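Local coordinates for protein 4-oxalocrotonase tautomerase isozyme (Methylibium petroleiphilum, PDB 4FDX) that is a small tautomerase-family enzyme of the MIF clan, built from beta-alpha-beta subunits that assemble as a hexamer, at residues Asn6-Gly10 against Glu44-Phe50. Sequence-based numbering, arbitrary orientation.
Sequences NLLEG and ELGVEHF
Two backbone hydrogen bonds tie Leu7 and Glu9 to Leu45. Leu45 N donates to Leu7 O (2.7 Å), and Glu9 N donates to Leu45 O (2.9 Å). Leu7 O also takes a CA-H...O contact from Glu44. A water donates to both Leu8 O and Glu44 OE2, and the same carboxylate oxygen forms a salt bridge with Lys16. The two main-chain bonds belong to the parallel pairing of strands 2-8 and 39-45, joined through helix 13-31 in the beta-alpha-beta unit of the tautomerase fold; at Asn6 the sheet runs on, antiparallel, into a neighbouring subunit. Among apolar groups, Leu8 does most of the touching: CG anti to the carbonyl carbon (chi1 -66°) sends the side chain toward the loop after Leu45, where CD2 lies 3.9 Å from Phe50 CB and also meets Leu45 CB and Val47 CG1. The Leu8 side chain crosses that of Phe50 at about a right angle. Glu9 runs extended over the Leu45-Gly46 peptide, its CG 3.4 Å from Leu45 O and its carboxylate carbon CD 3.6 Å from Gly46 CA. A type I beta turn, closed by His49 N to Gly46 O (2.8 Å), leads to Phe50, which packs on Leu41 of another subunit.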
loop_
_atom_site.group_PDB
_atom_site.type_symbol
_atom_site.label_atom_id
_atom_site.label_comp_id
_atom_site.label_asym_id
_atom_site.label_seq_id
_atom_site.Cartn_x
_atom_site.Cartn_y
_atom_site.Cartn_z
ATOM N N ASN B 6 6.764 6.400 -2.399
ATOM C CA ASN B 6 7.229 6.536 -0.993
ATOM C C ASN B 6 8.635 7.144 -1.068
ATOM O O ASN B 6 9.515 6.595 -1.786
ATOM C CB ASN B 6 7.275 5.132 -0.367
ATOM C CG ASN B 6 5.929 4.393 -0.454
ATOM O OD1 ASN B 6 5.047 4.588 0.350
ATOM N ND2 ASN B 6 5.760 3.558 -1.488
ATOM N N LEU B 7 8.792 8.274 -0.376
ATOM C CA LEU B 7 10.000 9.121 -0.411
ATOM C C LEU B 7 10.354 9.380 0.990
ATOM O O LEU B 7 9.458 9.616 1.793
ATOM C CB LEU B 7 9.719 10.613 -0.914
ATOM C CG LEU B 7 9.151 10.879 -2.269
ATOM C CD1 LEU B 7 9.177 12.352 -2.567
ATOM C CD2 LEU B 7 10.135 10.212 -3.207
ATOM N N LEU B 8 11.662 9.516 1.282
ATOM C CA LEU B 8 12.044 10.170 2.554
ATOM C C LEU B 8 11.612 11.647 2.623
ATOM O O LEU B 8 11.594 12.333 1.574
ATOM C CB LEU B 8 13.567 10.145 2.778
ATOM C CG LEU B 8 14.176 8.817 2.986
ATOM C CD1 LEU B 8 15.706 8.986 3.067
ATOM C CD2 LEU B 8 13.682 8.332 4.335
ATOM N N GLU B 9 11.252 12.120 3.808
ATOM C CA GLU B 9 10.884 13.549 4.163
ATOM C C GLU B 9 11.939 14.505 3.726
ATOM O O GLU B 9 13.108 14.143 3.597
ATOM C CB GLU B 9 10.702 13.776 5.667
ATOM C CG GLU B 9 9.416 13.218 6.246
ATOM C CD GLU B 9 9.224 13.484 7.710
ATOM O OE1 GLU B 9 10.181 13.912 8.375
ATOM O OE2 GLU B 9 8.082 13.259 8.197
ATOM N N GLY B 10 11.498 15.753 3.519
ATOM C CA GLY B 10 12.483 16.827 3.364
ATOM C C GLY B 10 12.616 17.458 2.012
ATOM O O GLY B 10 13.220 18.523 1.932
ATOM N N GLU B 44 5.343 10.473 2.362
ATOM C CA GLU B 44 6.672 10.828 2.915
ATOM C C GLU B 44 6.987 10.080 4.132
ATOM O O GLU B 44 6.128 9.881 5.012
ATOM C CB GLU B 44 6.726 12.309 3.308
ATOM C CG GLU B 44 6.642 13.258 2.167
ATOM C CD GLU B 44 6.966 14.669 2.665
ATOM O OE1 GLU B 44 6.184 15.104 3.592
ATOM O OE2 GLU B 44 7.964 15.189 2.118
ATOM N N LEU B 45 8.192 9.570 4.182
ATOM C CA LEU B 45 8.643 8.792 5.299
ATOM C C LEU B 45 9.624 9.570 6.157
ATOM O O LEU B 45 10.608 10.081 5.702
ATOM C CB LEU B 45 9.423 7.582 4.799
ATOM C CG LEU B 45 8.624 6.576 3.955
ATOM C CD1 LEU B 45 9.592 5.715 3.141
ATOM C CD2 LEU B 45 7.681 5.794 4.796
ATOM N N GLY B 46 9.331 9.572 7.428
ATOM C CA GLY B 46 10.304 10.131 8.378
ATOM C C GLY B 46 11.509 9.241 8.440
ATOM O O GLY B 46 11.412 8.031 8.172
ATOM N N VAL B 47 12.651 9.833 8.764
ATOM C CA VAL B 47 13.925 9.115 8.759
ATOM C C VAL B 47 13.916 8.000 9.801
ATOM O O VAL B 47 14.678 7.021 9.619
ATOM C CB VAL B 47 15.210 9.988 8.931
ATOM C CG1 VAL B 47 15.626 10.644 7.602
ATOM C CG2 VAL B 47 15.060 10.945 10.084
ATOM N N GLU B 48 13.087 8.077 10.859
ATOM C CA GLU B 48 12.942 6.990 11.744
ATOM C C GLU B 48 12.020 5.809 11.245
ATOM O O GLU B 48 11.862 4.775 11.877
ATOM C CB GLU B 48 12.465 7.615 13.069
ATOM C CG GLU B 48 11.058 8.292 13.070
ATOM C CD GLU B 48 10.725 9.573 12.242
ATOM O OE1 GLU B 48 11.504 10.152 11.480
ATOM O OE2 GLU B 48 9.570 10.067 12.430
ATOM N N HIS B 49 11.456 6.002 10.068
ATOM C CA HIS B 49 10.419 5.151 9.490
ATOM C C HIS B 49 10.807 4.507 8.194
ATOM O O HIS B 49 9.956 3.950 7.485
ATOM C CB HIS B 49 9.137 5.960 9.320
ATOM C CG HIS B 49 8.450 6.269 10.610
ATOM N ND1 HIS B 49 7.484 7.252 10.671
ATOM C CD2 HIS B 49 8.637 5.770 11.898
ATOM C CE1 HIS B 49 7.030 7.303 11.982
ATOM N NE2 HIS B 49 7.787 6.438 12.726
ATOM N N PHE B 50 12.107 4.506 7.882
ATOM C CA PHE B 50 12.581 3.798 6.725
ATOM C C PHE B 50 13.881 3.125 7.066
ATOM O O PHE B 50 14.749 3.768 7.676
ATOM C CB PHE B 50 12.785 4.758 5.519
ATOM C CG PHE B 50 13.361 4.031 4.339
ATOM C CD1 PHE B 50 12.630 3.020 3.648
ATOM C CD2 PHE B 50 14.654 4.267 3.976
ATOM C CE1 PHE B 50 13.240 2.367 2.534
ATOM C CE2 PHE B 50 15.252 3.666 2.892
ATOM C CZ PHE B 50 14.571 2.649 2.215
HETATM O O HOH W 1 10.034 14.656 0.699
#